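Erythromycin C-12 hydroxylase (Saccharopolyspora erythraea, PDB 2JJN) hydroxylates erythromycin D at C-12 of its macrolactone ring to give erythromycin C, as a heme-thiolate cytochrome P450 monooxygenase that uses NADPH and dioxygen. Local coordinates at residues 107-110 with 111-114; 127-130 with 131-135; 336-339 with 340-343. The protein carries 2 engineered substitutions. All blocks are in the same frame, centred on the assembly; numbering follows the deposited sequence. Where two conformers were deposited one is given.

Contact 1: residues 107-110 with 111-114; sequences TPRT and ISDL
The carbonyl oxygen of P108 is gripped from several directions: S112 N donates to P108 O over 2.9 Å at an N-H...O angle of 165°, I111 N adds a weak bond, and a water bound to S112 OG at 2.9 Å gives another weak one. D113 N to R109 O at 2.9 Å repeats the i to i+4 pattern; helix 108-112 is little more than one turn long. T107 holds the N-cap position; its OG1 shares a hydrogen bond of 2.8 Å with T110 OG1, and its carbonyl accepts I111 N. On the outer side R109, its CG anti to the backbone N (chi1 173°) and its chain bent further on, swings back to D113. R109 CD packs 3.1 Å from D113 OD1, and R109 NE lies 3.3 Å from the same oxygen. Guanidinium and carboxylate planes are 47° apart and the oxygen sits well out of the guanidinium plane, so this salt bridge is purely electrostatic. I111 is the one buried residue here. Its side chain lies about 6 Å from the bound heme and touches P357 and L358 of helix 356-374, which L114 also meets, while T110 and L114 pack on L151 and I147 of helix 142-152.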
# COMPACT_ATOMS: atom_id res chain seq x y z
N THR A 107 -9.36 11.98 10.85
CA THR A 107 -9.21 13.34 10.31
C THR A 107 -7.75 13.77 10.02
O THR A 107 -6.80 13.14 10.49
CB THR A 107 -9.82 14.33 11.28
OG1 THR A 107 -9.07 14.30 12.50
CG2 THR A 107 -11.28 13.98 11.53
N PRO A 108 -7.57 14.86 9.24
CA PRO A 108 -6.20 15.39 9.02
C PRO A 108 -5.32 15.63 10.29
O PRO A 108 -4.07 15.40 10.28
CB PRO A 108 -6.49 16.75 8.34
CG PRO A 108 -7.78 16.50 7.57
CD PRO A 108 -8.60 15.62 8.50
N ARG A 109 -5.95 16.13 11.36
CA ARG A 109 -5.24 16.50 12.60
C ARG A 109 -4.91 15.27 13.43
O ARG A 109 -3.88 15.24 14.16
CB ARG A 109 -6.12 17.45 13.42
CG ARG A 109 -5.60 17.80 14.84
CD ARG A 109 -4.29 18.54 14.76
NE ARG A 109 -4.18 19.60 15.75
CZ ARG A 109 -3.53 20.75 15.54
NH1 ARG A 109 -2.93 20.96 14.36
NH2 ARG A 109 -3.48 21.67 16.48
N THR A 110 -5.77 14.26 13.32
CA THR A 110 -5.53 12.95 13.89
C THR A 110 -4.19 12.46 13.36
O THR A 110 -3.38 11.93 14.13
CB THR A 110 -6.66 12.00 13.52
OG1 THR A 110 -7.86 12.46 14.17
CG2 THR A 110 -6.39 10.63 14.01
N ILE A 111 -3.95 12.67 12.06
CA ILE A 111 -2.71 12.17 11.42
C ILE A 111 -1.52 13.08 11.79
O ILE A 111 -0.47 12.60 12.22
CB ILE A 111 -2.86 12.11 9.89
CG1 ILE A 111 -3.89 11.05 9.51
CG2 ILE A 111 -1.50 11.86 9.24
CD1 ILE A 111 -4.30 11.11 8.03
N SER A 112 -1.67 14.40 11.60
CA SER A 112 -0.53 15.28 11.84
C SER A 112 -0.01 15.24 13.30
O SER A 112 1.20 15.34 13.55
CB SER A 112 -0.86 16.70 11.37
OG SER A 112 -1.93 17.22 12.15
N ASP A 113 -0.94 15.09 14.25
CA ASP A 113 -0.55 14.96 15.67
C ASP A 113 0.34 13.74 15.97
O ASP A 113 0.96 13.67 17.06
CB ASP A 113 -1.80 14.87 16.54
CG ASP A 113 -2.45 16.24 16.78
OD1 ASP A 113 -1.90 17.31 16.40
OD2 ASP A 113 -3.55 16.21 17.37
N LEU A 114 0.39 12.78 15.04
CA LEU A 114 1.21 11.60 15.24
C LEU A 114 2.71 11.85 15.03
O LEU A 114 3.51 11.00 15.36
CB LEU A 114 0.79 10.46 14.31
CG LEU A 114 -0.60 9.85 14.62
CD1 LEU A 114 -1.06 8.93 13.52
CD2 LEU A 114 -0.64 9.13 15.94
O HOH W 1 -3.29 18.53 10.01

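Contact 2: residues 127-130 with 131-135; sequences ADAG and ESFDL
With chi1 at 59°, F133 places CG between its own backbone N and carbonyl carbon, and a chi2 close to perpendicular then turns the ring so that one face receives the methyl of A129. A129 CB stands 3.9 Å from the centroid of the F133 ring and 15° off its normal, a CH-pi contact whose methyl is offset toward the rim; F133 CG and F133 CD2 are both 3.9 Å from A129 CB. Two carbonyl oxygens also come near this side chain. G130 O approaches obliquely, 3.3 Å from F133 CD2, and A129 O lies 3.5 Å from F133 CB. No hydrogen bond links the two segments, so their mutual packing rests on van der Waals contact. After helix 115-127, G130 is the first residue to leave helical backbone angles, and its phi of 66° turns the chain toward strand 132-134. This is probably the link that follows helix D of the P450 fold, running through an edge strand of the small antiparallel sheet to helix 135-140. In that sheet F133 pairs through its backbone with V401 of strand 400-402, and E131 with A403. Farther along, D134 caps helix 135-140, with OD2 on V136 N and OD1 on D137 N, and V138 of the same helix touches the side chains of both A129 and F133.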
# COMPACT_ATOMS: atom_id res chain seq x y z
N ALA A 127 18.30 3.68 16.97
CA ALA A 127 19.45 3.91 17.89
C ALA A 127 20.05 2.61 18.46
O ALA A 127 21.21 2.57 18.84
CB ALA A 127 19.05 4.85 18.99
N ASP A 128 19.26 1.54 18.43
CA ASP A 128 19.71 0.28 18.96
C ASP A 128 20.13 -0.77 17.94
O ASP A 128 20.52 -1.89 18.30
CB ASP A 128 18.61 -0.28 19.85
CG ASP A 128 18.45 0.52 21.12
OD1 ASP A 128 19.48 1.06 21.57
OD2 ASP A 128 17.32 0.61 21.62
N ALA A 129 20.11 -0.41 16.66
CA ALA A 129 20.23 -1.45 15.62
C ALA A 129 21.66 -1.77 15.15
O ALA A 129 21.86 -2.70 14.34
CB ALA A 129 19.37 -1.06 14.45
N GLY A 130 22.64 -1.00 15.61
CA GLY A 130 24.02 -1.16 15.11
C GLY A 130 24.15 -0.77 13.66
O GLY A 130 23.28 -0.08 13.12
N GLU A 131 25.25 -1.20 13.04
CA GLU A 131 25.58 -0.77 11.70
C GLU A 131 25.28 -1.80 10.61
O GLU A 131 25.38 -1.49 9.42
CB GLU A 131 27.04 -0.35 11.65
CG GLU A 131 27.34 0.83 12.56
CD GLU A 131 28.75 1.34 12.41
OE1 GLU A 131 29.65 0.53 12.11
OE2 GLU A 131 28.95 2.56 12.61
N SER A 132 24.94 -3.03 11.00
CA SER A 132 24.52 -4.06 10.05
C SER A 132 23.24 -4.68 10.58
O SER A 132 23.22 -5.24 11.68
CB SER A 132 25.62 -5.14 9.99
OG SER A 132 25.17 -6.29 9.30
N PHE A 133 22.14 -4.51 9.84
CA PHE A 133 20.83 -4.93 10.36
C PHE A 133 19.84 -5.00 9.21
O PHE A 133 20.13 -4.51 8.12
CB PHE A 133 20.32 -3.96 11.44
CG PHE A 133 20.16 -2.53 10.97
CD1 PHE A 133 18.92 -2.09 10.47
CD2 PHE A 133 21.21 -1.61 11.09
CE1 PHE A 133 18.71 -0.75 10.10
CE2 PHE A 133 21.05 -0.27 10.68
CZ PHE A 133 19.80 0.17 10.15
N ASP A 134 18.70 -5.64 9.47
CA ASP A 134 17.65 -5.73 8.48
C ASP A 134 16.76 -4.51 8.66
O ASP A 134 16.15 -4.36 9.71
CB ASP A 134 16.84 -7.01 8.68
CG ASP A 134 15.61 -7.05 7.84
OD1 ASP A 134 14.65 -7.78 8.21
OD2 ASP A 134 15.53 -6.35 6.82
N LEU A 135 16.70 -3.62 7.66
CA LEU A 135 15.84 -2.45 7.78
C LEU A 135 14.39 -2.83 8.03
O LEU A 135 13.66 -2.12 8.71
CB LEU A 135 15.93 -1.62 6.49
CG LEU A 135 15.13 -0.31 6.50
CD1 LEU A 135 15.78 0.60 7.47
CD2 LEU A 135 15.06 0.27 5.11

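Contact 3: residues 336-339 with 340-343; sequences RKSG and GAAQ. With SO4 (sulfate ion), chain D.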
# COMPACT_ATOMS: atom_id res chain seq x y z
N ARG A 336 11.15 16.12 -10.77
CA ARG A 336 10.09 16.24 -11.79
C ARG A 336 8.88 17.01 -11.26
O ARG A 336 8.54 16.94 -10.09
CB ARG A 336 9.75 14.88 -12.45
CG ARG A 336 9.33 13.79 -11.57
CD ARG A 336 8.82 12.60 -12.42
NE ARG A 336 9.90 11.77 -12.92
CZ ARG A 336 10.15 11.55 -14.22
NH1 ARG A 336 9.37 12.13 -15.17
NH2 ARG A 336 11.14 10.72 -14.58
N LYS A 337 8.28 17.83 -12.11
CA LYS A 337 7.19 18.69 -11.67
C LYS A 337 5.85 17.97 -11.70
O LYS A 337 5.06 18.09 -10.76
CB LYS A 337 7.13 19.96 -12.52
CG LYS A 337 7.99 21.13 -12.00
CD LYS A 337 9.48 20.92 -12.26
CE LYS A 337 10.29 22.22 -12.10
NZ LYS A 337 10.25 22.80 -10.71
N SER A 338 5.61 17.20 -12.77
CA SER A 338 4.26 16.76 -13.13
C SER A 338 3.24 17.78 -12.63
O SER A 338 2.24 17.42 -12.01
CB SER A 338 3.96 15.36 -12.58
OG SER A 338 4.22 15.30 -11.19
N GLY A 339 3.53 19.06 -12.89
CA GLY A 339 2.89 20.20 -12.22
C GLY A 339 1.44 19.96 -11.85
O GLY A 339 0.66 19.49 -12.69
N GLY A 340 1.08 20.30 -10.61
CA GLY A 340 -0.27 20.07 -10.09
C GLY A 340 -0.55 18.57 -10.12
O GLY A 340 -1.50 18.12 -10.75
N ALA A 341 0.33 17.82 -9.46
CA ALA A 341 0.41 16.38 -9.61
C ALA A 341 -0.60 15.64 -8.73
O ALA A 341 -0.84 16.06 -7.58
CB ALA A 341 1.83 15.92 -9.29
N ALA A 342 -1.24 14.58 -9.26
CA ALA A 342 -1.83 13.58 -8.35
C ALA A 342 -1.08 12.26 -8.45
O ALA A 342 -0.63 11.81 -9.51
CB ALA A 342 -3.37 13.37 -8.54
N GLN A 343 -1.05 11.60 -7.32
CA GLN A 343 -0.18 10.45 -7.15
C GLN A 343 -0.94 9.15 -7.39
O GLN A 343 -1.66 8.64 -6.50
CB GLN A 343 0.33 10.52 -5.71
CG GLN A 343 1.24 9.35 -5.31
CD GLN A 343 2.36 9.13 -6.25
OE1 GLN A 343 2.27 8.30 -7.17
NE2 GLN A 343 3.45 9.88 -6.06
S SO4 D . 6.69 14.38 -15.69
O1 SO4 D . 8.02 14.92 -15.43
O2 SO4 D . 6.50 13.13 -14.92
O3 SO4 D . 6.60 14.22 -17.13
O4 SO4 D . 5.66 15.28 -15.22
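S338 brings the OG end of its side chain against the methyl of A341, with S338 OG 3.1 Å from A341 CB. The backbone oxygen S338 O is also 3.1 Å from A341 CB. A chi1 of 53° puts OG between the backbone N and the carbonyl carbon of S338, from where it also gives a weak hydrogen bond to K337 O at 2.9 Å. The backbone between them reverses sharply: S338 CA and A341 CA are 5.2 Å apart, which meets the distance criterion for a beta turn with G339 and G340 at its corners. The closing hydrogen bond is missing, because A341 N, though 3.2 Å from S338 O, has a poor donor angle. S338 itself has positive phi (28°), and G340 does too.

R336 bends at chi3 to bring its guanidinium edge to a sulfate ion, probably from the crystallisation liquor. R336 NH1 donates to sulfate O2 at 3.0 Å (149°) and more weakly to O1; H326 ND1 and D327 N also hydrogen-bond the ion. R336 bonds within the protein as well, NE to E280 of helix 274-284 in a salt bridge, NH1 to D327 O and NH2 to the carbonyls of D328 and R331, and with R283 nearby this is consistent with the E-R-R triad of P450s. The exposed turn lies in the long loop between helices 316-320 and 356-374, tied at one end by R336 and at the other by Q343, whose NE2 bonds E279 of helix 274-284.

All three contacts are local and superficial, yet they differ in how far they reach inward. Contact 1 alone includes a buried residue among its touching ones and approaches the heme; contacts 2 and 3 lie away from the annotated sites. No two share an element: contact 1 is a short helix, contact 2 a helix-to-strand link, contact 3 an irregular loop. Centres are about 29 Å apart for contacts 1 and 2, and about 35 Å for contacts 2 and 3. The chemistry follows: backbone bonds with a surface ion pair in the first, an apolar methyl-on-ring contact in the second, and a turn without a closing bond beside a bound sulfate in the third.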